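Local coordinates for putative Fe-S biosynthesis protein (Lactobacillus acidophilus, PDB 2QGO), which probably takes part in the biosynthesis of iron-sulphur clusters, at residues I6-N11 against Q70-Y75; L22-I27 against W54-D59; L28-G33 against S77-T82; G85-M90 against S100-L105. One frame throughout, in Å; residues are numbered along the deposited sequence.

Contact 1 of 4, residues I6-N11 against Q70-Y75; sequences IKFTDN and QNVKIY
Gln70 lays its side-chain amide along the backbone of Phe8 and grips both polar groups of that residue. The contact joins edge strand 6-8 to the loop that leads into strand 73-76, near the far end of the same mixed beta sheet of this Fe-S biosynthesis fold. Phe8 N donates to Gln70 OE1 at 2.8 Å, almost straight at 177°. Gln70 NE2 returns a bond of the same length to Phe8 O. Each acceptor oxygen is met in its carbonyl plane, on a lone pair. This pairing imitates a backbone partner and fixes the rotation of the amide. A water also donates to Gln70 OE1 and to Ile6 O, so the amide oxygen accepts twice.

The Phe8 ring stands with CG beside its own backbone N (chi1 -58°), which sends it toward Val72 and Ile74. Its plane is turned 58° from the Gln70 amide, and OE1 lies at the ring edge. Val72 comes from the opposite direction, with CG2 3.8 Å from Phe8 CE1. Helix 10-18 adds Val13 and Leu16 to the surroundings of the ring, and Met90 reaches it from strand 88-93. Ile6 extends the apolar layer by touching Ile74, CG2 to CG2. Ile74 CD1 meets the ring edge at Phe8 CZ, 4.1 Å away.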
loop_
_atom_site.group_PDB
_atom_site.type_symbol
_atom_site.label_atom_id
_atom_site.label_comp_id
_atom_site.label_asym_id
_atom_site.label_seq_id
_atom_site.Cartn_x
_atom_site.Cartn_y
_atom_site.Cartn_z
ATOM N N ILE A 6 -5.438 5.997 -8.115
ATOM C CA ILE A 6 -5.637 6.276 -6.707
ATOM C C ILE A 6 -5.307 7.712 -6.366
ATOM O O ILE A 6 -4.488 8.344 -7.026
ATOM C CB ILE A 6 -4.746 5.341 -5.845
ATOM C CG1 ILE A 6 -5.145 5.433 -4.372
ATOM C CG2 ILE A 6 -3.266 5.724 -6.009
ATOM C CD1 ILE A 6 -4.422 4.423 -3.484
ATOM N N LYS A 7 -5.944 8.221 -5.325
ATOM C CA LYS A 7 -5.686 9.580 -4.867
ATOM C C LYS A 7 -5.506 9.532 -3.354
ATOM O O LYS A 7 -6.185 8.757 -2.669
ATOM C CB LYS A 7 -6.853 10.517 -5.230
ATOM C CG LYS A 7 -6.561 11.982 -4.917
ATOM C CD LYS A 7 -7.512 12.929 -5.640
ATOM C CE LYS A 7 -6.980 14.374 -5.619
ATOM N NZ LYS A 7 -7.878 15.319 -6.363
ATOM N N PHE A 8 -4.576 10.336 -2.841
ATOM C CA PHE A 8 -4.319 10.398 -1.404
ATOM C C PHE A 8 -4.804 11.753 -0.897
ATOM O O PHE A 8 -4.402 12.791 -1.423
ATOM C CB PHE A 8 -2.823 10.283 -1.092
ATOM C CG PHE A 8 -2.175 9.025 -1.601
ATOM C CD1 PHE A 8 -1.783 8.917 -2.932
ATOM C CD2 PHE A 8 -1.938 7.950 -0.745
ATOM C CE1 PHE A 8 -1.160 7.754 -3.408
ATOM C CE2 PHE A 8 -1.314 6.780 -1.211
ATOM C CZ PHE A 8 -0.926 6.689 -2.544
ATOM N N THR A 9 -5.660 11.750 0.121
ATOM C CA THR A 9 -6.158 13.003 0.675
ATOM C C THR A 9 -5.002 13.762 1.336
ATOM O O THR A 9 -3.910 13.215 1.513
ATOM C CB THR A 9 -7.257 12.759 1.740
ATOM O OG1 THR A 9 -6.686 12.117 2.890
ATOM C CG2 THR A 9 -8.362 11.885 1.168
ATOM N N ASP A 10 -5.241 15.018 1.700
ATOM C CA ASP A 10 -4.200 15.809 2.340
ATOM C C ASP A 10 -3.704 15.156 3.624
ATOM O O ASP A 10 -2.504 15.142 3.899
ATOM C CB ASP A 10 -4.698 17.229 2.646
ATOM C CG ASP A 10 -4.872 18.070 1.390
ATOM O OD1 ASP A 10 -4.055 17.921 0.447
ATOM O OD2 ASP A 10 -5.816 18.893 1.346
ATOM N N ASN A 11 -4.626 14.620 4.413
ATOM C CA ASN A 11 -4.264 13.978 5.671
ATOM C C ASN A 11 -3.467 12.694 5.452
ATOM O O ASN A 11 -2.586 12.366 6.250
ATOM C CB ASN A 11 -5.523 13.708 6.501
ATOM C CG ASN A 11 -6.203 14.995 6.959
ATOM O OD1 ASN A 11 -5.752 16.096 6.637
ATOM N ND2 ASN A 11 -7.289 14.861 7.710
ATOM N N GLN A 70 -0.197 12.464 -8.041
ATOM C CA GLN A 70 0.560 13.004 -6.926
ATOM C C GLN A 70 2.029 12.586 -6.884
ATOM O O GLN A 70 2.720 12.802 -5.888
ATOM C CB GLN A 70 -0.170 12.661 -5.628
ATOM C CG GLN A 70 -1.452 13.464 -5.480
ATOM C CD GLN A 70 -2.391 12.920 -4.426
ATOM O OE1 GLN A 70 -3.067 11.910 -4.642
ATOM N NE2 GLN A 70 -2.443 13.585 -3.280
ATOM N N ASN A 71 2.498 12.000 -7.983
ATOM C CA ASN A 71 3.891 11.584 -8.109
ATOM C C ASN A 71 4.300 10.513 -7.121
ATOM O O ASN A 71 5.445 10.468 -6.689
ATOM C CB ASN A 71 4.806 12.793 -7.950
ATOM C CG ASN A 71 4.484 13.879 -8.933
ATOM O OD1 ASN A 71 4.707 13.721 -10.132
ATOM N ND2 ASN A 71 3.934 14.984 -8.442
ATOM N N VAL A 72 3.356 9.654 -6.765
ATOM C CA VAL A 72 3.638 8.578 -5.838
ATOM C C VAL A 72 3.978 7.329 -6.641
ATOM O O VAL A 72 3.248 6.951 -7.561
ATOM C CB VAL A 72 2.418 8.299 -4.930
ATOM C CG1 VAL A 72 2.698 7.114 -4.013
ATOM C CG2 VAL A 72 2.097 9.545 -4.112
ATOM N N LYS A 73 5.095 6.698 -6.305
ATOM C CA LYS A 73 5.506 5.482 -6.994
ATOM C C LYS A 73 4.846 4.309 -6.274
ATOM O O LYS A 73 5.451 3.686 -5.404
ATOM C CB LYS A 73 7.027 5.353 -6.958
ATOM C CG LYS A 73 7.731 6.527 -7.622
ATOM C CD LYS A 73 9.234 6.456 -7.443
ATOM C CE LYS A 73 9.914 7.567 -8.207
ATOM N NZ LYS A 73 11.393 7.537 -8.011
ATOM N N ILE A 74 3.593 4.038 -6.633
ATOM C CA ILE A 74 2.825 2.965 -6.011
ATOM C C ILE A 74 2.514 1.843 -6.989
ATOM O O ILE A 74 2.083 2.083 -8.112
ATOM C CB ILE A 74 1.510 3.520 -5.375
ATOM C CG1 ILE A 74 0.677 2.373 -4.792
ATOM C CG2 ILE A 74 0.714 4.323 -6.408
ATOM C CD1 ILE A 74 -0.458 2.838 -3.894
ATOM N N TYR A 75 2.728 0.611 -6.540
ATOM C CA TYR A 75 2.528 -0.581 -7.363
ATOM C C TYR A 75 1.642 -1.641 -6.717
ATOM O O TYR A 75 1.250 -1.528 -5.559
ATOM C CB TYR A 75 3.880 -1.234 -7.648
ATOM C CG TYR A 75 4.843 -0.377 -8.431
ATOM C CD1 TYR A 75 5.086 -0.633 -9.775
ATOM C CD2 TYR A 75 5.520 0.685 -7.828
ATOM C CE1 TYR A 75 5.983 0.143 -10.510
ATOM C CE2 TYR A 75 6.424 1.480 -8.560
ATOM C CZ TYR A 75 6.649 1.196 -9.904
ATOM O OH TYR A 75 7.531 1.950 -10.655
HETATM O O HOH W 1 -3.810 11.243 -7.469
#

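Contact 2 of 4, residues L22-I27 against W54-D59; sequences LDKILI and WLDKVD
The Trp54 indole has the Lys24 chain running beside it, and Asp56 OD2 lies at its edge, in the ring plane. Lys24 CE approaches CZ3 of Trp54 obliquely, at 3.9 Å. The lysine is bent at its second torsion (chi2 -72°), which turns the chain alongside the indole toward Asp56. There Lys24 NZ forms a salt bridge to Asp56 OD1 at 2.6 Å, on the syn lone pair of the carboxylate. With an alanine here, Asp56 would probably lose this charge partner, and the indole the cover of the lysine chain along its flank.

Behind the polar end the backbones pair. Ile25 and Leu55 form an antiparallel hydrogen-bonded pair: Ile25 N donates to Leu55 O at 3.0 Å, and Leu55 N donates to Ile25 O at 2.8 Å. Trp54 CA adds a CA-H...O contact to Ile25 O. Leu26 faces Trp54 in the next, non-hydrogen-bonded pair, with Leu26 CD2 3.7 Å from Trp54 CB. On the other face of the sheet Ile27 CD1 presses on Leu55 CD1 at 3.4 Å, a tight approach. Ile25 covers the turning chain at Lys57 and Val58. Asp59 directs its carboxylate to Lys36 and Tyr37. The whole is an antiparallel strand pair, 25-30 with 50-55, within the mixed beta sheet of the fold.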
loop_
_atom_site.group_PDB
_atom_site.type_symbol
_atom_site.label_atom_id
_atom_site.label_comp_id
_atom_site.label_asym_id
_atom_site.label_seq_id
_atom_site.Cartn_x
_atom_site.Cartn_y
_atom_site.Cartn_z
ATOM N N LEU A 22 6.571 8.685 1.799
ATOM C CA LEU A 22 5.841 9.181 0.633
ATOM C C LEU A 22 6.673 9.166 -0.651
ATOM O O LEU A 22 6.142 9.071 -1.756
ATOM C CB LEU A 22 5.337 10.603 0.904
ATOM C CG LEU A 22 4.478 11.259 -0.188
ATOM C CD1 LEU A 22 3.209 10.449 -0.427
ATOM C CD2 LEU A 22 4.136 12.673 0.233
ATOM N N ASP A 23 7.984 9.253 -0.484
ATOM C CA ASP A 23 8.935 9.277 -1.587
ATOM C C ASP A 23 9.454 7.883 -1.932
ATOM O O ASP A 23 10.279 7.725 -2.826
ATOM C CB ASP A 23 10.123 10.154 -1.187
ATOM C CG ASP A 23 10.907 9.566 -0.011
ATOM O OD1 ASP A 23 10.310 9.343 1.081
ATOM O OD2 ASP A 23 12.124 9.309 -0.186
ATOM N N LYS A 24 8.975 6.876 -1.214
ATOM C CA LYS A 24 9.425 5.512 -1.419
ATOM C C LYS A 24 8.631 4.733 -2.460
ATOM O O LYS A 24 7.626 5.207 -2.992
ATOM C CB LYS A 24 9.341 4.748 -0.098
ATOM C CG LYS A 24 10.130 5.353 1.051
ATOM C CD LYS A 24 11.619 5.169 0.864
ATOM C CE LYS A 24 12.373 5.574 2.110
ATOM N NZ LYS A 24 13.837 5.451 1.886
ATOM N N ILE A 25 9.103 3.521 -2.741
ATOM C CA ILE A 25 8.400 2.646 -3.655
ATOM C C ILE A 25 7.298 2.064 -2.777
ATOM O O ILE A 25 7.579 1.428 -1.759
ATOM C CB ILE A 25 9.306 1.503 -4.159
ATOM C CG1 ILE A 25 10.495 2.083 -4.933
ATOM C CG2 ILE A 25 8.494 0.528 -5.006
ATOM C CD1 ILE A 25 10.103 2.986 -6.105
ATOM N N LEU A 26 6.047 2.298 -3.143
ATOM C CA LEU A 26 4.939 1.779 -2.346
ATOM C C LEU A 26 4.236 0.634 -3.052
ATOM O O LEU A 26 4.021 0.674 -4.262
ATOM C CB LEU A 26 3.929 2.885 -2.037
ATOM C CG LEU A 26 4.486 4.085 -1.276
ATOM C CD1 LEU A 26 3.375 5.099 -1.070
ATOM C CD2 LEU A 26 5.070 3.631 0.070
ATOM N N ILE A 27 3.890 -0.385 -2.280
ATOM C CA ILE A 27 3.207 -1.557 -2.801
ATOM C C ILE A 27 1.913 -1.767 -2.032
ATOM O O ILE A 27 1.934 -2.020 -0.830
ATOM C CB ILE A 27 4.087 -2.817 -2.641
ATOM C CG1 ILE A 27 5.386 -2.643 -3.426
ATOM C CG2 ILE A 27 3.317 -4.055 -3.084
ATOM C CD1 ILE A 27 6.423 -3.723 -3.145
ATOM N N TRP A 54 6.441 -0.506 1.923
ATOM C CA TRP A 54 7.375 0.410 1.283
ATOM C C TRP A 54 8.753 -0.217 1.071
ATOM O O TRP A 54 9.220 -1.020 1.880
ATOM C CB TRP A 54 7.496 1.728 2.065
ATOM C CG TRP A 54 8.135 1.635 3.407
ATOM C CD1 TRP A 54 7.505 1.479 4.606
ATOM C CD2 TRP A 54 9.537 1.757 3.701
ATOM N NE1 TRP A 54 8.423 1.504 5.632
ATOM C CE2 TRP A 54 9.676 1.672 5.106
ATOM C CE3 TRP A 54 10.685 1.929 2.915
ATOM C CZ2 TRP A 54 10.920 1.757 5.742
ATOM C CZ3 TRP A 54 11.930 2.012 3.549
ATOM C CH2 TRP A 54 12.033 1.925 4.950
ATOM N N LEU A 55 9.385 0.148 -0.040
ATOM C CA LEU A 55 10.708 -0.360 -0.395
ATOM C C LEU A 55 11.546 0.781 -0.958
ATOM O O LEU A 55 11.046 1.889 -1.155
ATOM C CB LEU A 55 10.595 -1.458 -1.460
ATOM C CG LEU A 55 9.823 -2.750 -1.186
ATOM C CD1 LEU A 55 9.784 -3.565 -2.477
ATOM C CD2 LEU A 55 10.491 -3.559 -0.074
ATOM N N ASP A 56 12.822 0.514 -1.218
ATOM C CA ASP A 56 13.678 1.552 -1.787
ATOM C C ASP A 56 13.914 1.376 -3.280
ATOM O O ASP A 56 14.395 2.282 -3.953
ATOM C CB ASP A 56 14.991 1.634 -1.021
ATOM C CG ASP A 56 14.837 2.411 0.268
ATOM O OD1 ASP A 56 14.555 3.624 0.184
ATOM O OD2 ASP A 56 14.971 1.819 1.360
ATOM N N LYS A 57 13.541 0.204 -3.785
ATOM C CA LYS A 57 13.654 -0.123 -5.198
ATOM C C LYS A 57 12.436 -0.960 -5.556
ATOM O O LYS A 57 11.784 -1.536 -4.679
ATOM C CB LYS A 57 14.941 -0.903 -5.487
ATOM C CG LYS A 57 16.205 -0.051 -5.386
ATOM C CD LYS A 57 17.455 -0.803 -5.861
ATOM C CE LYS A 57 17.689 -0.658 -7.371
ATOM N NZ LYS A 57 16.545 -1.143 -8.206
ATOM N N VAL A 58 12.121 -1.021 -6.839
ATOM C CA VAL A 58 10.968 -1.778 -7.301
ATOM C C VAL A 58 11.129 -3.280 -7.086
ATOM O O VAL A 58 12.240 -3.818 -7.145
ATOM C CB VAL A 58 10.721 -1.515 -8.800
ATOM C CG1 VAL A 58 10.360 -0.041 -9.022
ATOM C CG2 VAL A 58 11.974 -1.876 -9.596
ATOM N N ASP A 59 10.013 -3.948 -6.816
ATOM C CA ASP A 59 9.992 -5.396 -6.632
ATOM C C ASP A 59 9.350 -5.954 -7.907
ATOM O O ASP A 59 8.185 -5.681 -8.190
ATOM C CB ASP A 59 9.125 -5.775 -5.426
ATOM C CG ASP A 59 9.153 -7.274 -5.121
ATOM O OD1 ASP A 59 9.295 -8.095 -6.052
ATOM O OD2 ASP A 59 9.015 -7.630 -3.934
#

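Contact 3 of 4, residues L28-G33 against S77-T82; sequences LITDDG and SDFDKT
Asp80 OD1 takes two bonds from Thr30. Thr30 N donates at 2.9 Å and 169°, reaching the oxygen from above the carboxylate plane. Thr30 OG1 donates to the same OD1 from 3.1 Å, nearly in line with the C-O bond. The hydroxyl can join in because it sits between the backbone N and the carbonyl carbon of its own residue (chi1 67°). One carboxylate oxygen thus serves both the backbone and the side chain of Thr30, near the end of strand 25-30. The other oxygen, Asp80 OD2, lies over the Ile29 methyl CG2 at 3.3 Å. Phe79 adds a looser touch: its side chain crosses that of Thr30 at about a right angle, with Phe79 CE2 4.1 Å from Thr30 OG1.

The second shell is Ser77. Its OG donates to Asp80 OD2 at 2.7 Å, on the anti side of the carboxylate. The same OG accepts from Asp80 N at 3.2 Å, an N-cap bond at the start of the short helix. Ser77 therefore holds Asp80 at both backbone and side chain. With both its oxygens engaged, the buried carboxylate has little freedom to turn, and the bonds it receives probably favour its charged form. Thr82 OG1 donates to Phe79 O at 2.7 Å. Tyr62, from a loop, touches Ile29, Ser77 and Asp80.

The contact ties the weakly bonded helix 78-81, which follows strand 73-76, to strand 25-30. That strand lies between strands 50-55 and 73-76, and its Leu28 packs on Ile52 and Ile74 of these two neighbours.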
loop_
_atom_site.group_PDB
_atom_site.type_symbol
_atom_site.label_atom_id
_atom_site.label_comp_id
_atom_site.label_asym_id
_atom_site.label_seq_id
_atom_site.Cartn_x
_atom_site.Cartn_y
_atom_site.Cartn_z
ATOM N N LEU A 28 0.789 -1.647 -2.729
ATOM C CA LEU A 28 -0.518 -1.844 -2.112
ATOM C C LEU A 28 -0.951 -3.269 -2.419
ATOM O O LEU A 28 -1.016 -3.670 -3.574
ATOM C CB LEU A 28 -1.534 -0.850 -2.687
ATOM C CG LEU A 28 -3.011 -0.998 -2.290
ATOM C CD1 LEU A 28 -3.166 -0.858 -0.770
ATOM C CD2 LEU A 28 -3.844 0.073 -3.020
ATOM N N ILE A 29 -1.233 -4.045 -1.385
ATOM C CA ILE A 29 -1.646 -5.422 -1.597
ATOM C C ILE A 29 -2.655 -5.869 -0.560
ATOM O O ILE A 29 -2.863 -5.201 0.455
ATOM C CB ILE A 29 -0.447 -6.368 -1.524
ATOM C CG1 ILE A 29 0.207 -6.244 -0.153
ATOM C CG2 ILE A 29 0.545 -6.036 -2.624
ATOM C CD1 ILE A 29 1.250 -7.289 0.118
ATOM N N THR A 30 -3.294 -7.002 -0.833
ATOM C CA THR A 30 -4.255 -7.565 0.101
ATOM C C THR A 30 -3.363 -8.347 1.039
ATOM O O THR A 30 -2.285 -8.789 0.654
ATOM C CB THR A 30 -5.214 -8.569 -0.569
ATOM O OG1 THR A 30 -4.469 -9.725 -0.970
ATOM C CG2 THR A 30 -5.876 -7.961 -1.790
ATOM N N ASP A 31 -3.794 -8.516 2.273
ATOM C CA ASP A 31 -2.988 -9.260 3.217
ATOM C C ASP A 31 -3.839 -10.393 3.763
ATOM O O ASP A 31 -4.527 -10.222 4.763
ATOM C CB ASP A 31 -2.536 -8.345 4.357
ATOM C CG ASP A 31 -1.482 -8.985 5.224
ATOM O OD1 ASP A 31 -1.271 -10.214 5.088
ATOM O OD2 ASP A 31 -0.869 -8.267 6.044
ATOM N N ASP A 32 -3.803 -11.542 3.097
ATOM C CA ASP A 32 -4.575 -12.693 3.536
ATOM C C ASP A 32 -3.681 -13.704 4.253
ATOM O O ASP A 32 -4.083 -14.844 4.486
ATOM C CB ASP A 32 -5.261 -13.356 2.335
ATOM C CG ASP A 32 -4.277 -13.924 1.336
ATOM O OD1 ASP A 32 -3.056 -13.728 1.507
ATOM O OD2 ASP A 32 -4.727 -14.570 0.371
ATOM N N GLY A 33 -2.470 -13.266 4.600
ATOM C CA GLY A 33 -1.511 -14.119 5.280
ATOM C C GLY A 33 -0.695 -14.977 4.323
ATOM O O GLY A 33 0.220 -15.687 4.746
ATOM N N SER A 77 0.168 -6.106 -7.810
ATOM C CA SER A 77 0.372 -7.264 -8.675
ATOM C C SER A 77 -0.912 -7.639 -9.400
ATOM O O SER A 77 -1.991 -7.126 -9.092
ATOM C CB SER A 77 0.886 -8.465 -7.866
ATOM O OG SER A 77 -0.067 -8.928 -6.923
ATOM N N ASP A 78 -0.799 -8.531 -10.375
ATOM C CA ASP A 78 -1.978 -8.939 -11.123
ATOM C C ASP A 78 -2.973 -9.613 -10.192
ATOM O O ASP A 78 -4.186 -9.459 -10.333
ATOM C CB ASP A 78 -1.568 -9.843 -12.294
ATOM C CG ASP A 78 -0.976 -9.040 -13.453
ATOM O OD1 ASP A 78 -1.614 -8.038 -13.849
ATOM O OD2 ASP A 78 0.117 -9.395 -13.969
ATOM N N PHE A 79 -2.462 -10.334 -9.207
ATOM C CA PHE A 79 -3.337 -10.992 -8.249
ATOM C C PHE A 79 -4.056 -9.995 -7.345
ATOM O O PHE A 79 -5.267 -10.084 -7.128
ATOM C CB PHE A 79 -2.539 -11.934 -7.360
ATOM C CG PHE A 79 -3.334 -12.478 -6.211
ATOM C CD1 PHE A 79 -4.379 -13.378 -6.440
ATOM C CD2 PHE A 79 -3.064 -12.074 -4.904
ATOM C CE1 PHE A 79 -5.144 -13.870 -5.382
ATOM C CE2 PHE A 79 -3.824 -12.561 -3.833
ATOM C CZ PHE A 79 -4.865 -13.458 -4.071
ATOM N N ASP A 80 -3.291 -9.063 -6.787
ATOM C CA ASP A 80 -3.851 -8.071 -5.877
ATOM C C ASP A 80 -4.787 -7.058 -6.538
ATOM O O ASP A 80 -5.681 -6.536 -5.882
ATOM C CB ASP A 80 -2.721 -7.334 -5.144
ATOM C CG ASP A 80 -1.988 -8.221 -4.153
ATOM O OD1 ASP A 80 -2.591 -8.612 -3.123
ATOM O OD2 ASP A 80 -0.802 -8.530 -4.402
ATOM N N LYS A 81 -4.606 -6.788 -7.828
ATOM C CA LYS A 81 -5.467 -5.807 -8.485
ATOM C C LYS A 81 -6.924 -6.235 -8.631
ATOM O O LYS A 81 -7.807 -5.386 -8.780
ATOM C CB LYS A 81 -4.903 -5.417 -9.854
ATOM C CG LYS A 81 -4.899 -6.547 -10.852
ATOM C CD LYS A 81 -4.327 -6.126 -12.203
ATOM C CE LYS A 81 -4.440 -7.297 -13.172
ATOM N NZ LYS A 81 -3.753 -7.064 -14.468
ATOM N N THR A 82 -7.193 -7.537 -8.572
ATOM C CA THR A 82 -8.566 -8.003 -8.704
ATOM C C THR A 82 -9.406 -7.663 -7.473
ATOM O O THR A 82 -10.637 -7.570 -7.560
ATOM C CB THR A 82 -8.626 -9.524 -8.974
ATOM O OG1 THR A 82 -7.791 -10.221 -8.043
ATOM C CG2 THR A 82 -8.148 -9.822 -10.379
#

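Contact 4 of 4, residues G85-M90 against S100-L105; sequences GPNMVM and SSDEGL
A beta hairpin of strands 88-93 and 96-101 ends in this contact, where the chain enters the first strand and leaves the second. Val89 and Ser100 form an antiparallel hydrogen-bonded pair: Val89 N donates to Ser100 O at 2.8 Å, and Ser100 N donates to Val89 O at 3.0 Å. A water joins Val89 O to Ser100 OG. Met88 CA makes a CA-H...O contact with Ser100 O.

Beyond the pair, Asp102 N donates to Pro86 O at 3.2 Å, nearly along the C=O axis. A second water links Asn87 O to Asp102 OD1. The Pro86 ring carbon CD packs against Glu103 CD at 4.0 Å. Ser101 opens a type I turn to Gly104. Its CB rests 3.3 Å from Pro86 O, and its OG accepts from Glu103 N at 3.2 Å, an ST turn. A valine in place of Ser101 has no hydroxyl, and Glu103 N would probably be left without its ST-turn acceptor, with the turn less firmly held.

Strand 88-93 has strand 6-8 as its other neighbour in the sheet, and Met88 lies on Ile6 of that strand and on Leu99 of strand 96-101.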
loop_
_atom_site.group_PDB
_atom_site.type_symbol
_atom_site.label_atom_id
_atom_site.label_comp_id
_atom_site.label_asym_id
_atom_site.label_seq_id
_atom_site.Cartn_x
_atom_site.Cartn_y
_atom_site.Cartn_z
ATOM N N GLY A 85 -10.264 -1.578 -6.161
ATOM C CA GLY A 85 -11.429 -1.051 -6.847
ATOM C C GLY A 85 -11.121 0.145 -7.714
ATOM O O GLY A 85 -10.000 0.647 -7.696
ATOM N N PRO A 86 -12.104 0.631 -8.486
ATOM C CA PRO A 86 -11.935 1.787 -9.374
ATOM C C PRO A 86 -11.951 3.121 -8.632
ATOM O O PRO A 86 -12.766 3.328 -7.732
ATOM C CB PRO A 86 -13.108 1.649 -10.337
ATOM C CG PRO A 86 -14.189 1.097 -9.443
ATOM C CD PRO A 86 -13.446 0.038 -8.636
ATOM N N ASN A 87 -11.044 4.016 -9.019
ATOM C CA ASN A 87 -10.933 5.345 -8.418
ATOM C C ASN A 87 -10.751 5.261 -6.906
ATOM O O ASN A 87 -11.583 5.742 -6.134
ATOM C CB ASN A 87 -12.177 6.177 -8.753
ATOM C CG ASN A 87 -12.375 6.348 -10.249
ATOM O OD1 ASN A 87 -13.475 6.135 -10.773
ATOM N ND2 ASN A 87 -11.314 6.732 -10.944
ATOM N N MET A 88 -9.647 4.654 -6.487
ATOM C CA MET A 88 -9.363 4.508 -5.073
ATOM C C MET A 88 -8.897 5.789 -4.406
ATOM O O MET A 88 -8.278 6.654 -5.020
ATOM C CB MET A 88 -8.315 3.420 -4.843
ATOM C CG MET A 88 -8.792 2.027 -5.206
ATOM S SD MET A 88 -7.518 0.770 -4.966
ATOM C CE MET A 88 -6.537 1.064 -6.426
ATOM N N VAL A 89 -9.214 5.887 -3.128
ATOM C CA VAL A 89 -8.835 7.018 -2.319
ATOM C C VAL A 89 -8.247 6.482 -1.020
ATOM O O VAL A 89 -8.824 5.594 -0.389
ATOM C CB VAL A 89 -10.058 7.903 -1.982
ATOM C CG1 VAL A 89 -9.672 8.952 -0.943
ATOM C CG2 VAL A 89 -10.585 8.578 -3.247
ATOM N N MET A 90 -7.082 6.996 -0.643
ATOM C CA MET A 90 -6.457 6.601 0.614
ATOM C C MET A 90 -6.598 7.818 1.530
ATOM O O MET A 90 -6.217 8.926 1.175
ATOM C CB MET A 90 -4.975 6.248 0.419
ATOM C CG MET A 90 -4.298 5.648 1.671
ATOM S SD MET A 90 -4.824 3.941 2.068
ATOM C CE MET A 90 -3.793 2.984 0.873
ATOM N N SER A 100 -10.551 3.218 0.124
ATOM C CA SER A 100 -11.905 3.119 -0.403
ATOM C C SER A 100 -11.920 3.359 -1.907
ATOM O O SER A 100 -10.916 3.751 -2.496
ATOM C CB SER A 100 -12.811 4.149 0.277
ATOM O OG SER A 100 -12.365 5.475 0.016
ATOM N N SER A 101 -13.073 3.119 -2.520
ATOM C CA SER A 101 -13.243 3.313 -3.959
ATOM C C SER A 101 -14.681 3.740 -4.232
ATOM O O SER A 101 -15.422 4.051 -3.302
ATOM C CB SER A 101 -12.949 2.006 -4.701
ATOM O OG SER A 101 -13.930 1.037 -4.391
ATOM N N ASP A 102 -15.075 3.745 -5.505
ATOM C CA ASP A 102 -16.442 4.119 -5.869
ATOM C C ASP A 102 -17.449 3.100 -5.337
ATOM O O ASP A 102 -18.635 3.402 -5.201
ATOM C CB ASP A 102 -16.608 4.219 -7.386
ATOM C CG ASP A 102 -15.770 5.317 -7.998
ATOM O OD1 ASP A 102 -15.615 6.389 -7.369
ATOM O OD2 ASP A 102 -15.281 5.108 -9.125
ATOM N N GLU A 103 -16.972 1.896 -5.031
ATOM C CA GLU A 103 -17.835 0.833 -4.530
ATOM C C GLU A 103 -17.994 0.842 -3.010
ATOM O O GLU A 103 -18.812 0.098 -2.459
ATOM C CB GLU A 103 -17.291 -0.519 -5.004
ATOM C CG GLU A 103 -16.860 -0.483 -6.470
ATOM C CD GLU A 103 -16.538 -1.850 -7.041
ATOM O OE1 GLU A 103 -15.678 -2.562 -6.467
ATOM O OE2 GLU A 103 -17.156 -2.210 -8.077
ATOM N N GLY A 104 -17.224 1.687 -2.331
ATOM C CA GLY A 104 -17.324 1.764 -0.886
ATOM C C GLY A 104 -16.008 1.573 -0.150
ATOM O O GLY A 104 -14.935 1.636 -0.751
ATOM N N LEU A 105 -16.098 1.343 1.160
ATOM C CA LEU A 105 -14.918 1.149 1.991
ATOM C C LEU A 105 -14.301 -0.227 1.774
ATOM O O LEU A 105 -14.985 -1.242 1.842
ATOM C CB LEU A 105 -15.267 1.325 3.476
ATOM C CG LEU A 105 -14.114 1.143 4.479
ATOM C CD1 LEU A 105 -13.069 2.237 4.282
ATOM C CD2 LEU A 105 -14.663 1.192 5.905
HETATM O O HOH W 2 -13.750 7.172 -5.307
HETATM O O HOH W 3 -10.493 6.419 1.704
#

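In the fold
All four contacts belong to one mixed sheet and the pieces attached to it. Contacts 2 and 3 use successive halves of strand 25-30, with centres 16 Å apart. Strand 73-76 in contact 1 lies next to that strand: Tyr75 N and Leu26 O are 2.6 Å apart, a probable hydrogen bond. Contact 1 also reaches contact 4, because strands 6-8 and 88-93 are neighbours. Contacts 2 and 4 are farthest apart, about 22 Å between centres, on opposite sides of the chain's centre. Along the chain, contact 2 falls between the segments of contact 1, contact 3 crosses both, and contact 4 follows. Together they join the N-terminal strand, the central strands and the hairpin.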